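Local coordinates for hypothetical protein TTHA1254 (PDB 2D4P) that is of unknown function but has a fold related to the GNAT acetyltransferases and may therefore transfer acyl groups, at residues R2-T7 against L39-E44; F6-L11 against G26-F31; E45-A50 against E69-E74; L51-W56 against L64-E69. All blocks are in the same frame, centred on the assembly; numbering follows the deposited sequence.

Three of the four contacts lie in one mixed sheet with strand order 2-4, 38-42, 45-56, 61-70, 94-97. Contact 1 pairs its first two strands. Contact 2 shares Phe6 and Thr7 with contact 1 and packs the loop after strand 2-4 on helix 25-34; their centres are about 13 Å apart. Contacts 3 and 4 lie on the hairpin of strands 45-56 and 61-70, centres about 16 Å apart, with contact 4 nested inside the loop that contact 3 closes. Contacts 1 and 3 meet where strands 38-42 and 45-56 run side by side, about 9 Å between centres. Contacts 1, 3 and 4 thus stitch neighbouring strands, and contact 2 fastens a helix, in a fold consistent with GNAT relatives.

Contact 1: R2-T7 against L39-E44; sequences RFRPFT and LAEEGE
Arg2 opens an antiparallel pairing of strands 2-4 and 38-42, exchanging two backbone bonds with Glu41, of which Arg2 N to Glu41 O measures 2.8 Å. Phe3 sits in the non-hydrogen-bonded position across from Ala40, and its CE1 reaches the Ala40 CB at 3.6 Å on the sheet face away from both arginines. Arg4 forms the second hydrogen-bonded pair, with Leu39, and its side chain makes the salt bridge of the contact. With CG wedged between the backbone N and the carbonyl carbon (chi1 60°), the chain then runs extended to NE, back over the neighbouring strand. There it grips Glu41 side-on with two nitrogens: Arg4 NE to Glu41 OE1 is 3.1 Å and Arg4 NH2 to Glu41 OE2 is 2.7 Å. The guanidinium and carboxylate planes stand 75° apart, both oxygens being met from above the carboxylate plane. Leu39 CD2 rests over one face of the guanidinium, 3.3 Å from Arg4 NH2, while Arg4 NH1 bonds to Pro5 O and to Asp10, which further fixes the group's rotation. Phe6 ends the run, its CD2 lying 4.2 Å from Leu39 CB. Arg13 and Leu14 of helix 11-16 pack on Leu39, Phe6 inserts between helix 25-34 and Leu51 of strand 45-56, and the backbone of Ala40 pairs onward with Met47 and Gly48.

Contact 2: F6-L11 against G26-F31; sequences FTEEDL and GALRFF
Leu28 drives its branched end from helix 25-34 into the turn formed by residues 6-11, and this is the tightly packed part of the contact. Its CG is anti to the backbone N (chi1 -179°), which carries both methyls outward from the helix: CD1 lies 3.5 Å from Leu11 CA and also touches Leu11 CB, while CD2 lies 3.7 Å from Glu8 CA. The Phe6 ring slides past Leu28 in the opposite direction, its CD1 being 3.9 Å from Leu28 CG. Leu28 O and Phe31 CB both stand at the edge of that ring, near its plane, with Phe6 CZ 4.0 Å from Phe31 CB. The exposed side is polar. Glu8 extends along the surface to Arg29, where Arg29 NH2 gives a fairly straight bond to Glu8 OE1 (3.0 Å, 163°) and Arg29 NE a weak, bent one to Glu8 OE2 at 2.7 Å. The two flat groups are turned 49° from each other, and OE1 is met from above the carboxylate plane. The turn itself is fastened by Thr7 N, which donates to Asp10 OD2 at 2.9 Å; Asp10 is also salt-bridged to Arg4. Asp10 N bonds Thr7 O in the i to i-3 pattern of the short 3-10 segment 8-10, so one side-chain and one backbone bond close the turn that leads into helix 11-16.

Contact 3: E45-A50 against E69-E74; sequences EPMGFA and EGRSVE
Met47 lays its sulfur over one face of the Arg71 guanidinium, about 4.2 Å above its plane, while its CE touches Arg71 CB at 3.7 Å. Bends at chi2 and chi3 fold the methionine across the arginine at about a right angle. At the guanidinium edge, Glu45 OE2 accepts from both Arg71 NH1 (3.0 Å) and Arg71 NH2 (2.9 Å), an end-on grip on a single oxygen with the two flat groups 82° apart. NH1 uses the anti lone pair of that oxygen, whereas NH2 comes from above the carboxylate plane. An alanine at Glu45 is likely to leave the Arg71 charge without its mate and its end freer to turn. Further along, Glu69 CB and CG lie over the Phe49 ring, with CB 4.2 Å from the ring centroid in a CH-pi contact. Phe49 and Glu69 exchange two backbone bonds, and Arg71 N donates to Met47 O. Gly48 and Gly70 face each other with CA atoms 3.9 Å apart, and a CB on Gly48 would clash with Glu69 O. Met47 and Gly48 form a classic beta bulge opposite Ala40. With two N-H groups on one oxygen and sulfur over one face, the Arg71 end is probably restrained from turning.

Contact 4: L51-W56 against L64-E69; sequences LAQAVW and LVTRIE
This is antiparallel strand pairing in the beta hairpin of strands 45-56 and 61-70, near the middle of the sheet, and it contains a classic beta bulge. Thr66 and Arg67 together face Leu51: Leu51 O takes a 3.2 Å bond from Arg67 N in its carbonyl plane, on a lone pair, and a weak, bent one from Thr66 N at 2.8 Å. Leu51 N returns a bond to Arg67 O. Beyond the bulge, Gln53 and Leu64 exchange two backbone bonds, and Ala52 lies against Val65 in a non-hydrogen-bonded pair, with Ala52 CB 4.1 Å from Val65 CG2. The Val65 side chain is on the face covered by helix 73-89, where Val83 meets it. On the other face, Leu51 runs alongside Arg67, its CD1 reaching Arg67 CB at 4.1 Å, and Phe31 of helix 25-34 packs on both Leu51 and Gln53. Arg67 continues extended to Glu69, its NE bonding Glu69 OE2 in the guanidinium plane at 2.8 Å, while its other nitrogens bond the backbone oxygens of Ala18 and Arg21. Gln53 sets its CG between the backbone N and the carbonyl carbon (chi1 67°), bringing NE2 within 3.3 Å of Thr66 OG1. A leucine in its place would probably leave the Thr66 hydroxyl without this amide donor. That bond is nearly straight, 169°, with Thr66 OG1 in the Gln53 amide plane.

Contact 1: R2-T7 against L39-E44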
loop_
_atom_site.group_PDB
_atom_site.type_symbol
_atom_site.label_atom_id
_atom_site.label_comp_id
_atom_site.label_asym_id
_atom_site.label_seq_id
_atom_site.Cartn_x
_atom_site.Cartn_y
_atom_site.Cartn_z
ATOM N N ARG A 2 -3.214 14.403 -4.669
ATOM C CA ARG A 2 -3.439 13.517 -5.802
ATOM C C ARG A 2 -2.703 12.197 -5.630
ATOM O O ARG A 2 -1.727 12.113 -4.881
ATOM C CB ARG A 2 -3.001 14.168 -7.130
ATOM C CG ARG A 2 -3.789 15.391 -7.535
ATOM C CD ARG A 2 -5.256 15.139 -7.844
ATOM N NE ARG A 2 -5.918 16.406 -8.221
ATOM C CZ ARG A 2 -6.436 17.289 -7.353
ATOM N NH1 ARG A 2 -6.386 17.095 -6.037
ATOM N NH2 ARG A 2 -6.994 18.397 -7.809
ATOM N N PHE A 3 -3.187 11.188 -6.355
ATOM C CA PHE A 3 -2.714 9.822 -6.260
ATOM C C PHE A 3 -2.393 9.275 -7.642
ATOM O O PHE A 3 -3.240 9.295 -8.543
ATOM C CB PHE A 3 -3.779 8.978 -5.539
ATOM C CG PHE A 3 -4.208 9.595 -4.248
ATOM C CD1 PHE A 3 -3.538 9.303 -3.064
ATOM C CD2 PHE A 3 -5.248 10.524 -4.216
ATOM C CE1 PHE A 3 -3.919 9.916 -1.871
ATOM C CE2 PHE A 3 -5.615 11.149 -3.056
ATOM C CZ PHE A 3 -4.944 10.863 -1.869
ATOM N N ARG A 4 -1.152 8.822 -7.831
ATOM C CA ARG A 4 -0.695 8.421 -9.145
ATOM C C ARG A 4 0.301 7.273 -9.081
ATOM O O ARG A 4 0.906 7.016 -8.037
ATOM C CB ARG A 4 -0.047 9.609 -9.880
ATOM C CG ARG A 4 1.173 10.222 -9.166
ATOM C CD ARG A 4 1.862 11.287 -10.024
ATOM N NE ARG A 4 3.041 11.887 -9.398
ATOM C CZ ARG A 4 4.268 11.362 -9.379
ATOM N NH1 ARG A 4 4.527 10.193 -9.953
ATOM N NH2 ARG A 4 5.253 12.030 -8.799
ATOM N N PRO A 5 0.483 6.600 -10.219
ATOM C CA PRO A 5 1.568 5.624 -10.348
ATOM C C PRO A 5 2.857 6.382 -10.188
ATOM O O PRO A 5 2.949 7.581 -10.526
ATOM C CB PRO A 5 1.458 5.129 -11.788
ATOM C CG PRO A 5 0.038 5.388 -12.128
ATOM C CD PRO A 5 -0.270 6.727 -11.470
ATOM N N PHE A 6 3.855 5.692 -9.657
ATOM C CA PHE A 6 5.183 6.250 -9.556
ATOM C C PHE A 6 6.087 5.600 -10.612
ATOM O O PHE A 6 5.800 4.504 -11.150
ATOM C CB PHE A 6 5.792 6.144 -8.131
ATOM C CG PHE A 6 5.684 4.774 -7.514
ATOM C CD1 PHE A 6 6.516 3.751 -7.929
ATOM C CD2 PHE A 6 4.720 4.499 -6.545
ATOM C CE1 PHE A 6 6.410 2.488 -7.370
ATOM C CE2 PHE A 6 4.618 3.243 -5.971
ATOM C CZ PHE A 6 5.454 2.223 -6.404
ATOM N N THR A 7 7.160 6.324 -10.911
ATOM C CA THR A 7 8.228 5.887 -11.834
ATOM C C THR A 7 9.578 5.992 -11.162
ATOM O O THR A 7 9.695 6.423 -10.009
ATOM C CB THR A 7 8.252 6.720 -13.144
ATOM O OG1 THR A 7 8.705 8.051 -12.878
ATOM C CG2 THR A 7 6.829 6.879 -13.722
ATOM N N LEU A 39 1.622 6.596 -5.437
ATOM C CA LEU A 39 2.203 7.698 -4.685
ATOM C C LEU A 39 1.121 8.750 -4.464
ATOM O O LEU A 39 0.325 9.021 -5.377
ATOM C CB LEU A 39 3.350 8.306 -5.506
ATOM C CG LEU A 39 4.101 9.546 -4.988
ATOM C CD1 LEU A 39 4.933 9.204 -3.743
ATOM C CD2 LEU A 39 4.996 10.103 -6.078
ATOM N N ALA A 40 1.088 9.295 -3.244
ATOM C CA ALA A 40 0.258 10.432 -2.882
ATOM C C ALA A 40 1.136 11.677 -2.807
ATOM O O ALA A 40 2.238 11.619 -2.271
ATOM C CB ALA A 40 -0.369 10.207 -1.531
ATOM N N GLU A 41 0.626 12.791 -3.313
ATOM C CA GLU A 41 1.352 14.062 -3.373
ATOM C C GLU A 41 0.397 15.197 -3.084
ATOM O O GLU A 41 -0.688 15.175 -3.605
ATOM C CB GLU A 41 1.760 14.326 -4.815
ATOM C CG GLU A 41 3.007 13.663 -5.247
ATOM C CD GLU A 41 3.331 13.985 -6.690
ATOM O OE1 GLU A 41 2.459 14.325 -7.561
ATOM O OE2 GLU A 41 4.508 13.863 -6.966
ATOM N N GLU A 42 0.833 16.206 -2.328
ATOM C CA GLU A 42 0.099 17.470 -2.154
ATOM C C GLU A 42 0.941 18.541 -2.802
ATOM O O GLU A 42 1.977 18.950 -2.257
ATOM C CB GLU A 42 -0.094 17.797 -0.665
ATOM C CG GLU A 42 -0.983 19.001 -0.385
ATOM C CD GLU A 42 -2.445 18.665 -0.568
ATOM O OE1 GLU A 42 -3.082 18.163 0.388
ATOM O OE2 GLU A 42 -2.939 18.883 -1.675
ATOM N N GLY A 43 0.519 18.976 -3.980
ATOM C CA GLY A 43 1.383 19.758 -4.830
ATOM C C GLY A 43 2.465 18.791 -5.235
ATOM O O GLY A 43 2.167 17.739 -5.800
ATOM N N GLU A 44 3.717 19.125 -4.930
ATOM C CA GLU A 44 4.826 18.199 -5.162
ATOM C C GLU A 44 5.526 17.821 -3.854
ATOM O O GLU A 44 6.624 17.280 -3.867
ATOM C CB GLU A 44 5.798 18.753 -6.234
ATOM C CG GLU A 44 5.623 18.079 -7.618
ATOM C CD GLU A 44 6.042 18.964 -8.799
ATOM O OE1 GLU A 44 6.148 18.454 -9.956
ATOM O OE2 GLU A 44 6.246 20.186 -8.584
#

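Contact 2: F6-L11 against G26-F31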
loop_
_atom_site.group_PDB
_atom_site.type_symbol
_atom_site.label_atom_id
_atom_site.label_comp_id
_atom_site.label_asym_id
_atom_site.label_seq_id
_atom_site.Cartn_x
_atom_site.Cartn_y
_atom_site.Cartn_z
ATOM N N PHE A 6 3.855 5.692 -9.657
ATOM C CA PHE A 6 5.183 6.250 -9.556
ATOM C C PHE A 6 6.087 5.600 -10.612
ATOM O O PHE A 6 5.800 4.504 -11.150
ATOM C CB PHE A 6 5.792 6.144 -8.131
ATOM C CG PHE A 6 5.684 4.774 -7.514
ATOM C CD1 PHE A 6 6.516 3.751 -7.929
ATOM C CD2 PHE A 6 4.720 4.499 -6.545
ATOM C CE1 PHE A 6 6.410 2.488 -7.370
ATOM C CE2 PHE A 6 4.618 3.243 -5.971
ATOM C CZ PHE A 6 5.454 2.223 -6.404
ATOM N N THR A 7 7.160 6.324 -10.911
ATOM C CA THR A 7 8.228 5.887 -11.834
ATOM C C THR A 7 9.578 5.992 -11.162
ATOM O O THR A 7 9.695 6.423 -10.009
ATOM C CB THR A 7 8.252 6.720 -13.144
ATOM O OG1 THR A 7 8.705 8.051 -12.878
ATOM C CG2 THR A 7 6.829 6.879 -13.722
ATOM N N GLU A 8 10.618 5.620 -11.903
ATOM C CA GLU A 8 11.969 5.618 -11.332
ATOM C C GLU A 8 12.392 6.997 -10.862
ATOM O O GLU A 8 13.166 7.122 -9.920
ATOM C CB GLU A 8 12.959 5.019 -12.327
ATOM C CG GLU A 8 12.735 3.528 -12.480
ATOM C CD GLU A 8 13.652 2.875 -13.496
ATOM O OE1 GLU A 8 14.759 3.420 -13.732
ATOM O OE2 GLU A 8 13.249 1.811 -14.044
ATOM N N GLU A 9 11.836 8.025 -11.504
ATOM C CA GLU A 9 12.118 9.415 -11.171
ATOM C C GLU A 9 11.642 9.789 -9.765
ATOM O O GLU A 9 12.096 10.787 -9.196
ATOM C CB GLU A 9 11.472 10.342 -12.214
ATOM C CG GLU A 9 12.190 10.373 -13.570
ATOM C CD GLU A 9 12.018 9.103 -14.434
ATOM O OE1 GLU A 9 11.012 8.354 -14.290
ATOM O OE2 GLU A 9 12.914 8.846 -15.285
ATOM N N ASP A 10 10.739 8.973 -9.218
ATOM C CA ASP A 10 10.153 9.182 -7.908
ATOM C C ASP A 10 10.875 8.483 -6.767
ATOM O O ASP A 10 10.410 8.506 -5.631
ATOM C CB ASP A 10 8.723 8.661 -7.923
ATOM C CG ASP A 10 7.825 9.464 -8.814
ATOM O OD1 ASP A 10 7.847 10.719 -8.750
ATOM O OD2 ASP A 10 7.047 8.923 -9.606
ATOM N N LEU A 11 12.005 7.858 -7.051
ATOM C CA LEU A 11 12.716 7.128 -6.007
ATOM C C LEU A 11 12.988 7.988 -4.728
ATOM O O LEU A 11 12.653 7.577 -3.616
ATOM C CB LEU A 11 13.990 6.505 -6.595
ATOM C CG LEU A 11 14.813 5.634 -5.650
ATOM C CD1 LEU A 11 14.025 4.452 -5.145
ATOM C CD2 LEU A 11 16.087 5.202 -6.369
ATOM N N GLY A 26 15.112 -1.481 -7.200
ATOM C CA GLY A 26 14.553 -2.760 -7.602
ATOM C C GLY A 26 13.126 -2.929 -7.121
ATOM O O GLY A 26 12.252 -3.388 -7.867
ATOM N N ALA A 27 12.890 -2.551 -5.869
ATOM C CA ALA A 27 11.552 -2.612 -5.288
ATOM C C ALA A 27 10.604 -1.638 -5.991
ATOM O O ALA A 27 9.506 -2.012 -6.348
ATOM C CB ALA A 27 11.595 -2.333 -3.797
ATOM N N LEU A 28 11.068 -0.422 -6.242
ATOM C CA LEU A 28 10.264 0.570 -6.944
ATOM C C LEU A 28 9.840 0.029 -8.312
ATOM O O LEU A 28 8.664 0.077 -8.666
ATOM C CB LEU A 28 11.053 1.880 -7.107
ATOM C CG LEU A 28 10.340 3.053 -7.814
ATOM C CD1 LEU A 28 11.014 4.375 -7.444
ATOM C CD2 LEU A 28 10.346 2.915 -9.327
ATOM N N ARG A 29 10.791 -0.536 -9.056
ATOM C CA ARG A 29 10.521 -1.063 -10.392
ATOM C C ARG A 29 9.483 -2.189 -10.395
ATOM O O ARG A 29 8.562 -2.205 -11.219
ATOM C CB ARG A 29 11.818 -1.547 -11.047
ATOM C CG ARG A 29 12.671 -0.440 -11.613
ATOM C CD ARG A 29 14.056 -0.913 -12.037
ATOM N NE ARG A 29 14.826 0.182 -12.613
ATOM C CZ ARG A 29 16.086 0.073 -13.043
ATOM N NH1 ARG A 29 16.739 -1.073 -12.930
ATOM N NH2 ARG A 29 16.698 1.125 -13.568
ATOM N N PHE A 30 9.629 -3.111 -9.460
ATOM C CA PHE A 30 8.694 -4.204 -9.295
ATOM C C PHE A 30 7.293 -3.710 -8.957
ATOM O O PHE A 30 6.306 -4.112 -9.580
ATOM C CB PHE A 30 9.188 -5.119 -8.197
ATOM C CG PHE A 30 8.232 -6.206 -7.851
ATOM C CD1 PHE A 30 7.350 -6.079 -6.774
ATOM C CD2 PHE A 30 8.206 -7.370 -8.597
ATOM C CE1 PHE A 30 6.474 -7.104 -6.450
ATOM C CE2 PHE A 30 7.315 -8.414 -8.258
ATOM C CZ PHE A 30 6.449 -8.257 -7.193
ATOM N N PHE A 31 7.192 -2.837 -7.967
ATOM C CA PHE A 31 5.883 -2.319 -7.570
ATOM C C PHE A 31 5.256 -1.399 -8.622
ATOM O O PHE A 31 4.044 -1.367 -8.776
ATOM C CB PHE A 31 5.912 -1.711 -6.160
ATOM C CG PHE A 31 5.999 -2.767 -5.073
ATOM C CD1 PHE A 31 4.908 -3.617 -4.812
ATOM C CD2 PHE A 31 7.153 -2.941 -4.328
ATOM C CE1 PHE A 31 4.995 -4.581 -3.851
ATOM C CE2 PHE A 31 7.240 -3.942 -3.355
ATOM C CZ PHE A 31 6.165 -4.771 -3.123
#

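Contact 3: E45-A50 against E69-E74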
loop_
_atom_site.group_PDB
_atom_site.type_symbol
_atom_site.label_atom_id
_atom_site.label_comp_id
_atom_site.label_asym_id
_atom_site.label_seq_id
_atom_site.Cartn_x
_atom_site.Cartn_y
_atom_site.Cartn_z
ATOM N N GLU A 45 4.877 18.098 -2.728
ATOM C CA GLU A 45 5.251 17.522 -1.449
ATOM C C GLU A 45 4.786 16.059 -1.493
ATOM O O GLU A 45 3.605 15.808 -1.708
ATOM C CB GLU A 45 4.535 18.278 -0.325
ATOM C CG GLU A 45 4.939 17.902 1.092
ATOM C CD GLU A 45 6.346 18.366 1.449
ATOM O OE1 GLU A 45 6.923 19.198 0.710
ATOM O OE2 GLU A 45 6.884 17.896 2.471
ATOM N N PRO A 46 5.690 15.091 -1.363
ATOM C CA PRO A 46 5.245 13.701 -1.237
ATOM C C PRO A 46 4.455 13.523 0.063
ATOM O O PRO A 46 4.815 14.085 1.086
ATOM C CB PRO A 46 6.549 12.889 -1.198
ATOM C CG PRO A 46 7.623 13.817 -1.580
ATOM C CD PRO A 46 7.159 15.213 -1.369
ATOM N N MET A 47 3.382 12.746 0.021
ATOM C CA MET A 47 2.535 12.598 1.191
ATOM C C MET A 47 2.282 11.144 1.590
ATOM O O MET A 47 1.782 10.897 2.681
ATOM C CB MET A 47 1.196 13.310 0.969
ATOM C CG MET A 47 1.285 14.854 1.023
ATOM S SD MET A 47 1.824 15.450 2.632
ATOM C CE MET A 47 0.338 15.188 3.620
ATOM N N GLY A 48 2.611 10.191 0.722
ATOM C CA GLY A 48 2.469 8.797 1.075
ATOM C C GLY A 48 2.717 7.899 -0.109
ATOM O O GLY A 48 2.833 8.363 -1.254
ATOM N N PHE A 49 2.774 6.606 0.157
ATOM C CA PHE A 49 2.817 5.635 -0.929
ATOM C C PHE A 49 2.257 4.307 -0.467
ATOM O O PHE A 49 2.212 4.022 0.726
ATOM C CB PHE A 49 4.255 5.475 -1.476
ATOM C CG PHE A 49 5.235 4.828 -0.505
ATOM C CD1 PHE A 49 5.323 3.451 -0.374
ATOM C CD2 PHE A 49 6.122 5.614 0.212
ATOM C CE1 PHE A 49 6.214 2.885 0.504
ATOM C CE2 PHE A 49 7.026 5.044 1.097
ATOM C CZ PHE A 49 7.076 3.681 1.226
ATOM N N ALA A 50 1.824 3.498 -1.429
ATOM C CA ALA A 50 1.349 2.146 -1.161
ATOM C C ALA A 50 2.037 1.201 -2.136
ATOM O O ALA A 50 2.019 1.440 -3.336
ATOM C CB ALA A 50 -0.159 2.048 -1.315
ATOM N N GLU A 69 2.556 3.905 3.626
ATOM C CA GLU A 69 3.068 4.994 4.411
ATOM C C GLU A 69 2.274 6.230 4.065
ATOM O O GLU A 69 1.884 6.412 2.906
ATOM C CB GLU A 69 4.561 5.219 4.146
ATOM C CG GLU A 69 5.457 4.011 4.404
ATOM C CD GLU A 69 5.492 3.541 5.860
ATOM O OE1 GLU A 69 5.089 4.285 6.765
ATOM O OE2 GLU A 69 5.952 2.405 6.090
ATOM N N GLY A 70 2.049 7.086 5.054
ATOM C CA GLY A 70 1.319 8.317 4.811
ATOM C C GLY A 70 1.369 9.319 5.951
ATOM O O GLY A 70 1.378 8.947 7.120
ATOM N N ARG A 71 1.380 10.592 5.578
ATOM C CA ARG A 71 1.565 11.691 6.514
ATOM C C ARG A 71 0.268 12.192 7.136
ATOM O O ARG A 71 0.291 13.053 8.050
ATOM C CB ARG A 71 2.253 12.821 5.789
ATOM C CG ARG A 71 3.724 12.578 5.598
ATOM C CD ARG A 71 4.531 13.862 5.671
ATOM N NE ARG A 71 5.399 13.990 4.511
ATOM C CZ ARG A 71 5.945 15.125 4.094
ATOM N NH1 ARG A 71 5.735 16.267 4.757
ATOM N NH2 ARG A 71 6.719 15.102 3.010
ATOM N N SER A 72 -0.854 11.672 6.651
ATOM C CA SER A 72 -2.159 12.046 7.156
ATOM C C SER A 72 -3.176 10.953 6.874
ATOM O O SER A 72 -2.982 10.135 5.987
ATOM C CB SER A 72 -2.612 13.346 6.489
ATOM O OG SER A 72 -2.868 13.155 5.103
ATOM N N VAL A 73 -4.272 10.971 7.613
ATOM C CA VAL A 73 -5.413 10.109 7.285
ATOM C C VAL A 73 -5.858 10.305 5.827
ATOM O O VAL A 73 -6.099 9.327 5.110
ATOM C CB VAL A 73 -6.575 10.313 8.249
ATOM C CG1 VAL A 73 -7.838 9.612 7.740
ATOM C CG2 VAL A 73 -6.201 9.822 9.648
ATOM N N GLU A 74 -5.918 11.558 5.383
ATOM C CA GLU A 74 -6.304 11.853 4.021
ATOM C C GLU A 74 -5.402 11.126 3.007
ATOM O O GLU A 74 -5.894 10.517 2.068
ATOM C CB GLU A 74 -6.332 13.374 3.766
ATOM C CG GLU A 74 -6.759 13.728 2.356
ATOM C CD GLU A 74 -6.650 15.200 2.009
ATOM O OE1 GLU A 74 -6.251 15.998 2.880
ATOM O OE2 GLU A 74 -6.952 15.548 0.835
#

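Contact 4: L51-W56 against L64-E69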
loop_
_atom_site.group_PDB
_atom_site.type_symbol
_atom_site.label_atom_id
_atom_site.label_comp_id
_atom_site.label_asym_id
_atom_site.label_seq_id
_atom_site.Cartn_x
_atom_site.Cartn_y
_atom_site.Cartn_z
ATOM N N LEU A 51 2.667 0.154 -1.594
ATOM C CA LEU A 51 3.259 -0.922 -2.389
ATOM C C LEU A 51 2.331 -2.100 -2.263
ATOM O O LEU A 51 2.128 -2.597 -1.177
ATOM C CB LEU A 51 4.630 -1.303 -1.846
ATOM C CG LEU A 51 5.593 -0.143 -1.695
ATOM C CD1 LEU A 51 6.931 -0.713 -1.275
ATOM C CD2 LEU A 51 5.712 0.726 -2.949
ATOM N N ALA A 52 1.732 -2.485 -3.373
ATOM C CA ALA A 52 0.727 -3.544 -3.409
ATOM C C ALA A 52 0.899 -4.421 -4.643
ATOM O O ALA A 52 1.449 -4.002 -5.655
ATOM C CB ALA A 52 -0.680 -2.978 -3.339
ATOM N N GLN A 53 0.417 -5.657 -4.545
ATOM C CA GLN A 53 0.617 -6.644 -5.605
ATOM C C GLN A 53 -0.439 -7.718 -5.567
ATOM O O GLN A 53 -1.021 -8.013 -4.509
ATOM C CB GLN A 53 2.017 -7.301 -5.501
ATOM C CG GLN A 53 2.180 -8.155 -4.253
ATOM C CD GLN A 53 3.617 -8.671 -4.118
ATOM O OE1 GLN A 53 4.069 -9.448 -4.970
ATOM N NE2 GLN A 53 4.329 -8.203 -3.102
ATOM N N ALA A 54 -0.662 -8.316 -6.739
ATOM C CA ALA A 54 -1.588 -9.422 -6.872
ATOM C C ALA A 54 -0.968 -10.737 -6.516
ATOM O O ALA A 54 0.165 -11.050 -6.942
ATOM C CB ALA A 54 -2.158 -9.490 -8.282
ATOM N N VAL A 55 -1.712 -11.498 -5.717
ATOM C CA VAL A 55 -1.322 -12.834 -5.286
ATOM C C VAL A 55 -2.457 -13.802 -5.639
ATOM O O VAL A 55 -3.572 -13.640 -5.141
ATOM C CB VAL A 55 -1.085 -12.893 -3.788
ATOM C CG1 VAL A 55 -0.707 -14.338 -3.344
ATOM C CG2 VAL A 55 0.003 -11.879 -3.365
ATOM N N TRP A 56 -2.173 -14.742 -6.523
ATOM C CA TRP A 56 -3.171 -15.738 -6.971
ATOM C C TRP A 56 -3.430 -16.725 -5.827
ATOM O O TRP A 56 -2.494 -17.229 -5.165
ATOM C CB TRP A 56 -2.712 -16.458 -8.218
ATOM C CG TRP A 56 -3.785 -17.224 -8.932
ATOM C CD1 TRP A 56 -5.011 -16.745 -9.362
ATOM C CD2 TRP A 56 -3.728 -18.584 -9.336
ATOM N NE1 TRP A 56 -5.709 -17.744 -10.002
ATOM C CE2 TRP A 56 -4.948 -18.886 -9.995
ATOM C CE3 TRP A 56 -2.780 -19.603 -9.182
ATOM C CZ2 TRP A 56 -5.226 -20.144 -10.529
ATOM C CZ3 TRP A 56 -3.069 -20.879 -9.721
ATOM C CH2 TRP A 56 -4.273 -21.132 -10.378
ATOM N N LEU A 64 -2.513 -7.801 -2.067
ATOM C CA LEU A 64 -1.916 -7.549 -0.778
ATOM C C LEU A 64 -1.139 -6.246 -0.788
ATOM O O LEU A 64 -0.281 -6.012 -1.654
ATOM C CB LEU A 64 -0.969 -8.691 -0.431
ATOM C CG LEU A 64 -0.381 -8.696 0.969
ATOM C CD1 LEU A 64 -1.438 -8.736 2.099
ATOM C CD2 LEU A 64 0.585 -9.907 1.066
ATOM N N VAL A 65 -1.468 -5.388 0.162
ATOM C CA VAL A 65 -0.719 -4.154 0.376
ATOM C C VAL A 65 0.438 -4.506 1.320
ATOM O O VAL A 65 0.264 -4.652 2.529
ATOM C CB VAL A 65 -1.592 -3.029 0.979
ATOM C CG1 VAL A 65 -0.769 -1.756 1.087
ATOM C CG2 VAL A 65 -2.858 -2.779 0.177
ATOM N N THR A 66 1.597 -4.639 0.729
ATOM C CA THR A 66 2.817 -4.998 1.367
ATOM C C THR A 66 3.294 -3.917 2.295
ATOM O O THR A 66 3.855 -4.181 3.373
ATOM C CB THR A 66 3.851 -5.284 0.195
ATOM O OG1 THR A 66 3.267 -6.300 -0.665
ATOM C CG2 THR A 66 5.049 -5.847 0.730
ATOM N N ARG A 67 3.103 -2.670 1.865
ATOM C CA ARG A 67 3.512 -1.524 2.626
ATOM C C ARG A 67 2.671 -0.311 2.307
ATOM O O ARG A 67 2.418 -0.029 1.137
ATOM C CB ARG A 67 4.978 -1.185 2.334
ATOM C CG ARG A 67 5.497 -0.123 3.252
ATOM C CD ARG A 67 6.974 -0.008 3.219
ATOM N NE ARG A 67 7.434 1.013 4.153
ATOM C CZ ARG A 67 8.676 1.450 4.165
ATOM N NH1 ARG A 67 9.546 0.954 3.290
ATOM N NH2 ARG A 67 9.035 2.404 5.022
ATOM N N ILE A 68 2.320 0.437 3.342
ATOM C CA ILE A 68 1.665 1.727 3.131
ATOM C C ILE A 68 2.255 2.719 4.127
ATOM O O ILE A 68 2.480 2.391 5.299
ATOM C CB ILE A 68 0.121 1.613 3.207
ATOM C CG1 ILE A 68 -0.511 2.942 2.759
ATOM C CG2 ILE A 68 -0.383 1.227 4.603
ATOM C CD1 ILE A 68 -2.061 2.886 2.657
ATOM N N GLU A 69 2.556 3.905 3.626
ATOM C CA GLU A 69 3.068 4.994 4.411
ATOM C C GLU A 69 2.274 6.230 4.065
ATOM O O GLU A 69 1.884 6.412 2.906
ATOM C CB GLU A 69 4.561 5.219 4.146
ATOM C CG GLU A 69 5.457 4.011 4.404
ATOM C CD GLU A 69 5.492 3.541 5.860
ATOM O OE1 GLU A 69 5.089 4.285 6.765
ATOM O OE2 GLU A 69 5.952 2.405 6.090
#